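Local coordinates for protein putative aminotransferase (Actinomadura melliaura, PDB 4ZWV) that probably transfers an amino group to a sugar with the help of pyridoxal 5'-phosphate, in the making of the aminopentose of the indolocarbazole AT2433, at residues 83-89 with 321-327; 265-270 with 361-365; 115-119 with 144-148. All blocks are in the same frame, centred on the assembly; numbering follows the deposited sequence.

Contact 1 of 3, residues 83-89 with 321-327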
loop_
_atom_site.group_PDB
_atom_site.type_symbol
_atom_site.label_atom_id
_atom_site.label_comp_id
_atom_site.label_asym_id
_atom_site.label_seq_id
_atom_site.Cartn_x
_atom_site.Cartn_y
_atom_site.Cartn_z
ATOM N N THR A 83 -12.272 5.892 15.891
ATOM C CA THR A 83 -11.162 5.047 15.495
ATOM C C THR A 83 -10.230 5.863 14.621
ATOM O O THR A 83 -10.507 7.034 14.330
ATOM C CB THR A 83 -11.636 3.782 14.744
ATOM O OG1 THR A 83 -10.509 2.950 14.427
ATOM C CG2 THR A 83 -12.372 4.152 13.474
ATOM N N PHE A 84 -9.116 5.257 14.226
ATOM C CA PHE A 84 -8.203 5.906 13.299
ATOM C C PHE A 84 -8.866 5.876 11.924
ATOM O O PHE A 84 -9.607 4.943 11.604
ATOM C CB PHE A 84 -6.839 5.213 13.273
ATOM C CG PHE A 84 -5.855 5.859 12.340
ATOM C CD1 PHE A 84 -5.474 7.177 12.527
ATOM C CD2 PHE A 84 -5.310 5.144 11.281
ATOM C CE1 PHE A 84 -4.568 7.786 11.676
ATOM C CE2 PHE A 84 -4.400 5.746 10.424
ATOM C CZ PHE A 84 -4.030 7.071 10.622
ATOM N N GLU A 85 -8.600 6.899 11.115
ATOM C CA GLU A 85 -9.313 7.073 9.851
ATOM C C GLU A 85 -9.191 5.873 8.910
ATOM O O GLU A 85 -10.109 5.603 8.134
ATOM C CB GLU A 85 -8.825 8.335 9.135
ATOM C CG GLU A 85 -9.421 9.645 9.665
ATOM C CD GLU A 85 -8.734 10.174 10.923
ATOM O OE1 GLU A 85 -7.816 9.515 11.463
ATOM O OE2 GLU A 85 -9.110 11.285 11.356
ATOM N N ALA A 86 -8.075 5.157 8.979
ATOM C CA ALA A 86 -7.868 3.987 8.120
ATOM C C ALA A 86 -9.025 2.995 8.168
ATOM O O ALA A 86 -9.404 2.440 7.139
ATOM C CB ALA A 86 -6.582 3.275 8.506
ATOM N N THR A 87 -9.576 2.773 9.361
ATOM C CA THR A 87 -10.661 1.813 9.536
ATOM C C THR A 87 -11.811 2.123 8.597
ATOM O O THR A 87 -12.353 1.257 7.910
ATOM C CB THR A 87 -11.198 1.840 10.976
ATOM O OG1 THR A 87 -10.112 1.651 11.892
ATOM C CG2 THR A 87 -12.247 0.755 11.176
ATOM N N ASN A 88 -12.159 3.396 8.553
ATOM C CA ASN A 88 -13.325 3.821 7.805
ATOM C C ASN A 88 -13.020 4.193 6.370
ATOM O O ASN A 88 -13.855 3.994 5.490
ATOM C CB ASN A 88 -13.989 4.974 8.553
ATOM C CG ASN A 88 -14.611 4.488 9.833
ATOM O OD1 ASN A 88 -15.349 3.514 9.792
ATOM N ND2 ASN A 88 -14.259 5.088 10.978
ATOM N N TRP A 89 -11.823 4.707 6.100
ATOM C CA TRP A 89 -11.529 5.023 4.715
ATOM C C TRP A 89 -11.361 3.750 3.880
ATOM O O TRP A 89 -11.639 3.767 2.679
ATOM C CB TRP A 89 -10.283 5.900 4.608
ATOM C CG TRP A 89 -10.386 7.324 5.184
ATOM C CD1 TRP A 89 -9.365 8.232 5.196
ATOM C CD2 TRP A 89 -11.520 7.997 5.808
ATOM N NE1 TRP A 89 -9.768 9.410 5.778
ATOM C CE2 TRP A 89 -11.079 9.295 6.164
ATOM C CE3 TRP A 89 -12.850 7.637 6.097
ATOM C CZ2 TRP A 89 -11.915 10.233 6.788
ATOM C CZ3 TRP A 89 -13.681 8.574 6.731
ATOM C CH2 TRP A 89 -13.207 9.853 7.069
ATOM N N SER A 321 -7.280 10.337 17.308
ATOM C CA SER A 321 -7.826 10.874 16.066
ATOM C C SER A 321 -9.041 11.746 16.348
ATOM O O SER A 321 -9.640 11.661 17.418
ATOM C CB SER A 321 -8.233 9.746 15.106
ATOM O OG SER A 321 -7.100 9.148 14.499
ATOM N N ARG A 322 -9.409 12.573 15.378
ATOM C CA ARG A 322 -10.712 13.237 15.395
ATOM C C ARG A 322 -11.791 12.182 15.122
ATOM O O ARG A 322 -11.577 11.282 14.305
ATOM C CB ARG A 322 -10.769 14.353 14.349
ATOM C CG ARG A 322 -12.067 15.124 14.339
ATOM C CD ARG A 322 -12.091 16.178 13.233
ATOM N NE ARG A 322 -13.283 17.015 13.345
ATOM C CZ ARG A 322 -13.492 18.131 12.654
ATOM N NH1 ARG A 322 -12.578 18.564 11.800
ATOM N NH2 ARG A 322 -14.619 18.813 12.823
ATOM N N ARG A 323 -12.937 12.266 15.797
ATOM C CA ARG A 323 -14.036 11.356 15.459
ATOM C C ARG A 323 -14.327 11.452 13.954
ATOM O O ARG A 323 -14.494 12.556 13.418
ATOM C CB ARG A 323 -15.292 11.658 16.298
ATOM C CG ARG A 323 -15.811 13.092 16.208
ATOM C CD ARG A 323 -16.995 13.323 17.167
ATOM N NE ARG A 323 -18.217 12.665 16.707
ATOM C CZ ARG A 323 -19.357 12.687 17.387
ATOM N NH1 ARG A 323 -19.418 13.327 18.554
ATOM N NH2 ARG A 323 -20.428 12.068 16.910
ATOM N N ASN A 324 -14.355 10.306 13.267
ATOM C CA ASN A 324 -14.264 10.314 11.800
ATOM C C ASN A 324 -15.528 10.861 11.139
ATOM O O ASN A 324 -15.488 11.318 9.990
ATOM C CB ASN A 324 -14.010 8.909 11.238
ATOM C CG ASN A 324 -12.680 8.288 11.676
ATOM O OD1 ASN A 324 -12.394 7.158 11.294
ATOM N ND2 ASN A 324 -11.887 8.989 12.488
ATOM N N ASP A 325 -16.645 10.805 11.862
ATOM C CA ASP A 325 -17.925 11.240 11.307
ATOM C C ASP A 325 -18.011 12.757 11.166
ATOM O O ASP A 325 -18.927 13.261 10.522
ATOM C CB ASP A 325 -19.104 10.708 12.163
ATOM C CG ASP A 325 -19.073 11.191 13.616
ATOM O OD1 ASP A 325 -17.980 11.366 14.193
ATOM O OD2 ASP A 325 -20.173 11.377 14.195
ATOM N N GLU A 326 -17.044 13.479 11.731
ATOM C CA GLU A 326 -17.012 14.942 11.600
ATOM C C GLU A 326 -16.272 15.435 10.343
ATOM O O GLU A 326 -16.329 16.625 10.019
ATOM C CB GLU A 326 -16.376 15.574 12.844
ATOM C CG GLU A 326 -17.311 15.610 14.046
ATOM C CD GLU A 326 -16.733 16.356 15.238
ATOM O OE1 GLU A 326 -15.568 16.791 15.186
ATOM O OE2 GLU A 326 -17.456 16.513 16.248
ATOM N N HIS A 327 -15.565 14.544 9.655
ATOM C CA HIS A 327 -14.819 14.956 8.466
ATOM C C HIS A 327 -15.743 15.326 7.321
ATOM O O HIS A 327 -16.771 14.668 7.094
ATOM C CB HIS A 327 -13.872 13.845 8.033
ATOM C CG HIS A 327 -12.712 13.654 8.958
ATOM N ND1 HIS A 327 -11.899 14.695 9.351
ATOM C CD2 HIS A 327 -12.233 12.545 9.571
ATOM C CE1 HIS A 327 -10.960 14.232 10.157
ATOM N NE2 HIS A 327 -11.138 12.931 10.305
HETATM O O HOH W 1 -11.407 8.950 16.654
HETATM O O HOH W 2 -5.623 10.639 13.026
#

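Contact 2 of 3, residues 265-270 with 361-365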
loop_
_atom_site.group_PDB
_atom_site.type_symbol
_atom_site.label_atom_id
_atom_site.label_comp_id
_atom_site.label_asym_id
_atom_site.label_seq_id
_atom_site.Cartn_x
_atom_site.Cartn_y
_atom_site.Cartn_z
ATOM N N GLU A 265 1.501 -2.884 33.280
ATOM C CA GLU A 265 1.895 -2.473 34.625
ATOM C C GLU A 265 1.608 -0.989 34.863
ATOM O O GLU A 265 1.112 -0.605 35.921
ATOM C CB GLU A 265 3.377 -2.779 34.847
ATOM C CG GLU A 265 3.935 -2.282 36.170
ATOM C CD GLU A 265 5.447 -2.434 36.264
ATOM O OE1 GLU A 265 5.953 -3.556 36.047
ATOM O OE2 GLU A 265 6.130 -1.428 36.548
ATOM N N ASN A 266 1.895 -0.157 33.864
ATOM C CA ASN A 266 1.636 1.276 33.987
ATOM C C ASN A 266 0.140 1.579 34.076
ATOM O O ASN A 266 -0.281 2.445 34.847
ATOM C CB ASN A 266 2.261 2.030 32.811
ATOM C CG ASN A 266 3.771 2.005 32.850
ATOM O OD1 ASN A 266 4.376 1.836 33.917
ATOM N ND2 ASN A 266 4.395 2.165 31.693
ATOM N N ALA A 267 -0.653 0.868 33.278
ATOM C CA ALA A 267 -2.109 0.996 33.324
ATOM C C ALA A 267 -2.647 0.615 34.702
ATOM O O ALA A 267 -3.527 1.286 35.250
ATOM C CB ALA A 267 -2.751 0.131 32.248
ATOM N N ALA A 268 -2.111 -0.464 35.261
ATOM C CA ALA A 268 -2.527 -0.896 36.593
ATOM C C ALA A 268 -2.177 0.170 37.624
ATOM O O ALA A 268 -2.941 0.418 38.564
ATOM C CB ALA A 268 -1.879 -2.223 36.955
ATOM N N PHE A 269 -1.017 0.799 37.445
ATOM C CA PHE A 269 -0.581 1.873 38.329
ATOM C C PHE A 269 -1.569 3.042 38.281
ATOM O O PHE A 269 -1.991 3.551 39.324
ATOM C CB PHE A 269 0.830 2.330 37.947
ATOM C CG PHE A 269 1.363 3.454 38.788
ATOM C CD1 PHE A 269 1.931 3.204 40.024
ATOM C CD2 PHE A 269 1.317 4.761 38.327
ATOM C CE1 PHE A 269 2.429 4.241 40.794
ATOM C CE2 PHE A 269 1.814 5.798 39.094
ATOM C CZ PHE A 269 2.368 5.538 40.322
ATOM N N TYR A 270 -1.931 3.467 37.077
ATOM C CA TYR A 270 -2.929 4.527 36.931
ATOM C C TYR A 270 -4.275 4.129 37.541
ATOM O O TYR A 270 -4.914 4.944 38.206
ATOM C CB TYR A 270 -3.135 4.893 35.462
ATOM C CG TYR A 270 -1.999 5.645 34.801
ATOM C CD1 TYR A 270 -1.117 6.435 35.528
ATOM C CD2 TYR A 270 -1.827 5.562 33.425
ATOM C CE1 TYR A 270 -0.088 7.127 34.896
ATOM C CE2 TYR A 270 -0.809 6.239 32.788
ATOM C CZ TYR A 270 0.055 7.019 33.521
ATOM O OH TYR A 270 1.064 7.691 32.866
ATOM N N ARG A 361 5.778 8.226 35.319
ATOM C CA ARG A 361 4.368 7.936 35.615
ATOM C C ARG A 361 3.938 8.547 36.939
ATOM O O ARG A 361 2.772 8.910 37.102
ATOM C CB ARG A 361 4.078 6.430 35.604
ATOM C CG ARG A 361 4.770 5.623 36.674
ATOM C CD ARG A 361 4.413 4.154 36.523
ATOM N NE ARG A 361 4.822 3.389 37.696
ATOM C CZ ARG A 361 4.837 2.064 37.760
ATOM N NH1 ARG A 361 4.468 1.339 36.711
ATOM N NH2 ARG A 361 5.229 1.462 38.878
ATOM N N GLU A 362 4.877 8.672 37.875
ATOM C CA GLU A 362 4.604 9.347 39.138
ATOM C C GLU A 362 4.351 10.826 38.876
ATOM O O GLU A 362 3.502 11.447 39.517
ATOM C CB GLU A 362 5.770 9.158 40.107
ATOM C CG GLU A 362 5.834 7.768 40.712
ATOM C CD GLU A 362 7.152 7.485 41.405
ATOM O OE1 GLU A 362 7.930 8.438 41.627
ATOM O OE2 GLU A 362 7.409 6.306 41.728
ATOM N N HIS A 363 5.066 11.374 37.894
ATOM C CA HIS A 363 4.886 12.764 37.503
ATOM C C HIS A 363 3.503 12.991 36.878
ATOM O O HIS A 363 2.848 13.997 37.162
ATOM C CB HIS A 363 6.003 13.187 36.534
ATOM C CG HIS A 363 5.839 14.567 35.975
ATOM N ND1 HIS A 363 5.805 15.693 36.767
ATOM C CD2 HIS A 363 5.724 15.001 34.698
ATOM C CE1 HIS A 363 5.656 16.761 36.003
ATOM N NE2 HIS A 363 5.609 16.369 34.742
ATOM N N VAL A 364 3.057 12.046 36.051
ATOM C CA VAL A 364 1.733 12.124 35.439
ATOM C C VAL A 364 0.655 12.128 36.528
ATOM O O VAL A 364 -0.225 12.993 36.541
ATOM C CB VAL A 364 1.495 10.957 34.462
ATOM C CG1 VAL A 364 0.039 10.915 33.999
ATOM C CG2 VAL A 364 2.448 11.063 33.266
ATOM N N VAL A 365 0.750 11.180 37.453
ATOM C CA VAL A 365 -0.224 11.068 38.534
ATOM C C VAL A 365 -0.219 12.288 39.446
ATOM O O VAL A 365 -1.278 12.815 39.778
ATOM C CB VAL A 365 0.025 9.798 39.374
ATOM C CG1 VAL A 365 -0.741 9.856 40.696
ATOM C CG2 VAL A 365 -0.364 8.567 38.567
#

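Contact 3 of 3, residues 115-119 with 144-148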
loop_
_atom_site.group_PDB
_atom_site.type_symbol
_atom_site.label_atom_id
_atom_site.label_comp_id
_atom_site.label_asym_id
_atom_site.label_seq_id
_atom_site.Cartn_x
_atom_site.Cartn_y
_atom_site.Cartn_z
ATOM N N LEU A 115 -25.431 -1.387 17.574
ATOM C CA LEU A 115 -25.091 -2.267 16.465
ATOM C C LEU A 115 -26.270 -3.151 16.082
ATOM O O LEU A 115 -26.662 -3.209 14.913
ATOM C CB LEU A 115 -23.888 -3.140 16.808
ATOM C CG LEU A 115 -23.620 -4.208 15.741
ATOM C CD1 LEU A 115 -23.198 -3.579 14.417
ATOM C CD2 LEU A 115 -22.573 -5.183 16.234
ATOM N N GLU A 116 -26.853 -3.822 17.068
ATOM C CA GLU A 116 -27.926 -4.755 16.758
ATOM C C GLU A 116 -29.127 -4.034 16.133
ATOM O O GLU A 116 -29.754 -4.554 15.200
ATOM C CB GLU A 116 -28.354 -5.540 17.997
ATOM C CG GLU A 116 -29.434 -6.562 17.647
ATOM C CD GLU A 116 -29.533 -7.721 18.617
ATOM O OE1 GLU A 116 -29.042 -7.608 19.760
ATOM O OE2 GLU A 116 -30.126 -8.752 18.224
ATOM N N ARG A 117 -29.418 -2.822 16.602
ATOM C CA ARG A 117 -30.520 -2.046 16.033
ATOM C C ARG A 117 -30.262 -1.628 14.584
ATOM O O ARG A 117 -31.207 -1.379 13.827
ATOM C CB ARG A 117 -30.787 -0.795 16.872
ATOM C CG ARG A 117 -31.396 -1.076 18.236
ATOM C CD ARG A 117 -31.859 0.215 18.901
ATOM N NE ARG A 117 -30.780 1.181 19.060
ATOM C CZ ARG A 117 -30.103 1.374 20.189
ATOM N NH1 ARG A 117 -30.390 0.670 21.283
ATOM N NH2 ARG A 117 -29.145 2.285 20.226
ATOM N N LYS A 118 -28.993 -1.548 14.190
ATOM C CA LYS A 118 -28.670 -0.991 12.876
ATOM C C LYS A 118 -28.359 -2.029 11.801
ATOM O O LYS A 118 -28.217 -1.689 10.630
ATOM C CB LYS A 118 -27.516 -0.004 13.015
ATOM C CG LYS A 118 -27.984 1.307 13.639
ATOM C CD LYS A 118 -26.832 2.231 13.965
ATOM C CE LYS A 118 -27.362 3.610 14.336
ATOM N NZ LYS A 118 -26.296 4.477 14.912
ATOM N N ILE A 119 -28.250 -3.294 12.187
ATOM C CA ILE A 119 -28.121 -4.348 11.181
ATOM C C ILE A 119 -29.404 -4.366 10.348
ATOM O O ILE A 119 -30.514 -4.300 10.886
ATOM C CB ILE A 119 -27.863 -5.711 11.830
ATOM C CG1 ILE A 119 -26.485 -5.717 12.475
ATOM C CG2 ILE A 119 -27.985 -6.843 10.805
ATOM C CD1 ILE A 119 -26.209 -6.951 13.312
ATOM N N ILE A 144 -25.361 -11.667 18.503
ATOM C CA ILE A 144 -26.066 -10.693 17.683
ATOM C C ILE A 144 -26.140 -11.176 16.238
ATOM O O ILE A 144 -27.199 -11.096 15.603
ATOM C CB ILE A 144 -25.379 -9.320 17.761
ATOM C CG1 ILE A 144 -25.631 -8.717 19.144
ATOM C CG2 ILE A 144 -25.894 -8.393 16.656
ATOM C CD1 ILE A 144 -24.743 -7.521 19.476
ATOM N N LEU A 145 -25.030 -11.704 15.744
ATOM C CA LEU A 145 -24.967 -12.216 14.380
ATOM C C LEU A 145 -25.777 -13.497 14.213
ATOM O O LEU A 145 -26.343 -13.729 13.140
ATOM C CB LEU A 145 -23.522 -12.438 13.974
ATOM C CG LEU A 145 -22.820 -11.108 13.724
ATOM C CD1 LEU A 145 -21.401 -11.409 13.410
ATOM C CD2 LEU A 145 -23.486 -10.347 12.579
ATOM N N ASP A 146 -25.830 -14.331 15.253
ATOM C CA ASP A 146 -26.704 -15.501 15.220
ATOM C C ASP A 146 -28.147 -15.079 14.951
ATOM O O ASP A 146 -28.842 -15.674 14.120
ATOM C CB ASP A 146 -26.659 -16.287 16.539
ATOM C CG ASP A 146 -25.329 -16.983 16.780
ATOM O OD1 ASP A 146 -24.538 -17.158 15.833
ATOM O OD2 ASP A 146 -25.091 -17.394 17.942
ATOM N N ARG A 147 -28.603 -14.064 15.680
ATOM C CA ARG A 147 -29.970 -13.580 15.533
ATOM C C ARG A 147 -30.177 -12.901 14.182
ATOM O O ARG A 147 -31.251 -13.027 13.593
ATOM C CB ARG A 147 -30.330 -12.629 16.681
ATOM C CG ARG A 147 -30.403 -13.333 18.036
ATOM C CD ARG A 147 -30.897 -12.424 19.165
ATOM N NE ARG A 147 -29.941 -11.372 19.513
ATOM C CZ ARG A 147 -28.883 -11.547 20.307
ATOM N NH1 ARG A 147 -28.613 -12.743 20.823
ATOM N NH2 ARG A 147 -28.082 -10.527 20.574
ATOM N N ALA A 148 -29.164 -12.187 13.701
ATOM C CA ALA A 148 -29.262 -11.529 12.403
ATOM C C ALA A 148 -29.384 -12.566 11.293
ATOM O O ALA A 148 -30.157 -12.390 10.351
ATOM C CB ALA A 148 -28.053 -10.624 12.158
HETATM O O HOH W 3 -29.416 -9.324 15.513
#

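Contact 1 of 3, residues 83-89 with 321-327
CG of Asn324 and of Glu85 each stands anti to its own carbonyl carbon (chi1 -63° and -80°), which turns both side chains into the contact; the Glu85 chain then bends at chi2 (81°), bringing its carboxylate obliquely across the Asn324 amide, toward His327. Asn324 reaches into the N-terminal turn of helix 85-93. Its OD1 takes a nearly straight bond from Asn88 ND2 (2.8 Å), the two amide planes almost perpendicular and the donor tilted from the carbonyl plane; Asn88 ND2 also bonds to Thr80 O, and its OD1 to Ser79 OG. Asn324 ND2 serves two backbone oxygens, Arg322 O at 2.9 Å and, weakly, Thr83 O at 3.0 Å, so both ends of the amide are used and its flip is fixed. His327 NE2 gives its hydrogen, close to the ring plane, to the anti lone pair of Glu85 OE2 (2.8 Å), an oxygen also bonded to Tyr230 of the second subunit. Trp89 CZ2 packs obliquely on His327 CD2 at 3.6 Å. Phe84 stands close to Thr58 and His164, which bind pyridoxal phosphate, and meets Tyr217 of the second subunit edge-to-face. The loop between helices 303-312 and 338-344 thus closes over the start of helix 85-93, with Asn88 and Asn324 resting on Trp100 of strand 97-100 and Thr87 on strand 123-129.

Contact 2 of 3, residues 265-270 with 361-365
Arg361 of helix 358-369 reaches across to helix 243-273, the short segments 28° from parallel, and sits as a knob among Glu265, Asn266, Phe269 and Tyr270. From CB, which lies near the Tyr270 hydroxyl, CG takes the position between backbone N and carbonyl carbon (chi1 65°), and the chain then runs extended to NE. CG comes to 3.8 Å from Phe269 CE2. CD lies over the face of the Phe269 ring, a CH-pi contact 4.0 Å from the centroid, and also approaches Asn266 OD1. NE follows over the same face, 3.6 Å from Phe269 CG, and the guanidinium lies flat on the ring with the planes 9° apart; CZ makes an off-centre cation-pi contact. At the tip, Arg361 NH1 bonds to Asn266 OD1 at 2.8 Å, in the carbonyl plane. Arg361 NH1 also makes a salt bridge to the anti lone pair of Glu265 OE2 at 3.2 Å, the oxygen tilted from the guanidinium plane. Farther along, Val365 CG2 touches both Phe269 CE2 and Tyr270 CD1, while Val364 CG1 touches Tyr270 OH, which is bonded to Pro351 O. The charge on Arg361 is therefore met by a carboxylate it shares with Arg261, an amide oxygen and an aromatic face, which would probably favour keeping it ionised.

Contact 3 of 3, residues 115-119 with 144-148
The guanidinium of Arg147 meets the carboxylate of Glu116 at its edge, the two planes 33° apart. The grip is side-on and two-pronged: Arg147 NE bonds to Glu116 OE2 at 2.9 Å through the syn lone pair, nearly straight at 171°, and Arg147 NH2 bonds to Glu116 OE1 at 3.2 Å from the syn side but out of the carboxylate plane. Both oxygens lie close to the guanidinium plane. Glu116 CG is anti to the backbone N and the chain runs extended beyond it, reaching across to helix 138-152, while Arg147 bends at chi3 (-69°) to turn its NE edge toward the acid. A water also donates to Glu116 OE2 at 2.9 Å and to Ile144 O at 2.8 Å, so OE2 is gripped by both the arginine and the water. An alanine in place of Glu116 is likely to leave the Arg147 guanidinium without its countercharge and free to turn, and to take one acceptor from the water. CB and CG of Glu116 lie against Ile144 CG2, and Glu116 OE1 comes to 3.6 Å from Ile144 CG1. Beneath the salt bridge the contact is apolar: Ile119, the first residue to leave helical geometry, puts CD1 against Ile144 CG2 (3.7 Å) and CG2 against Ala148 CB (4.0 Å), with Leu145 CD2 more distant. Helices 112-118 and 138-152 thus pack side by side on the large mixed sheet: Leu115 and Ile119 rest on Leu78 of strand 76-79, and Leu115 and Leu145 on Ile126 of strand 123-129.

Contacts 1 and 3 both border the large seven-stranded mixed sheet, with centres about 23 Å apart and nearest atoms about 9 Å; strand 123-129 is touched from both. Along the chain, contact 3 is nested within the loop closed by contact 1, whereas contacts 1 and 2 interleave, their segments alternating, and contact 3 closes before contact 2 opens. Contact 2, centred about 28 Å from the centre of contact 1 and 38 Å from that of contact 3, pairs long helix 243-273 with C-terminal helix 358-369. Contact 1 thus joins a late loop to the helix start beside the cofactor-binding Thr58 and His164, at the subunit interface, while contacts 2 and 3 join helices away from the annotated sites.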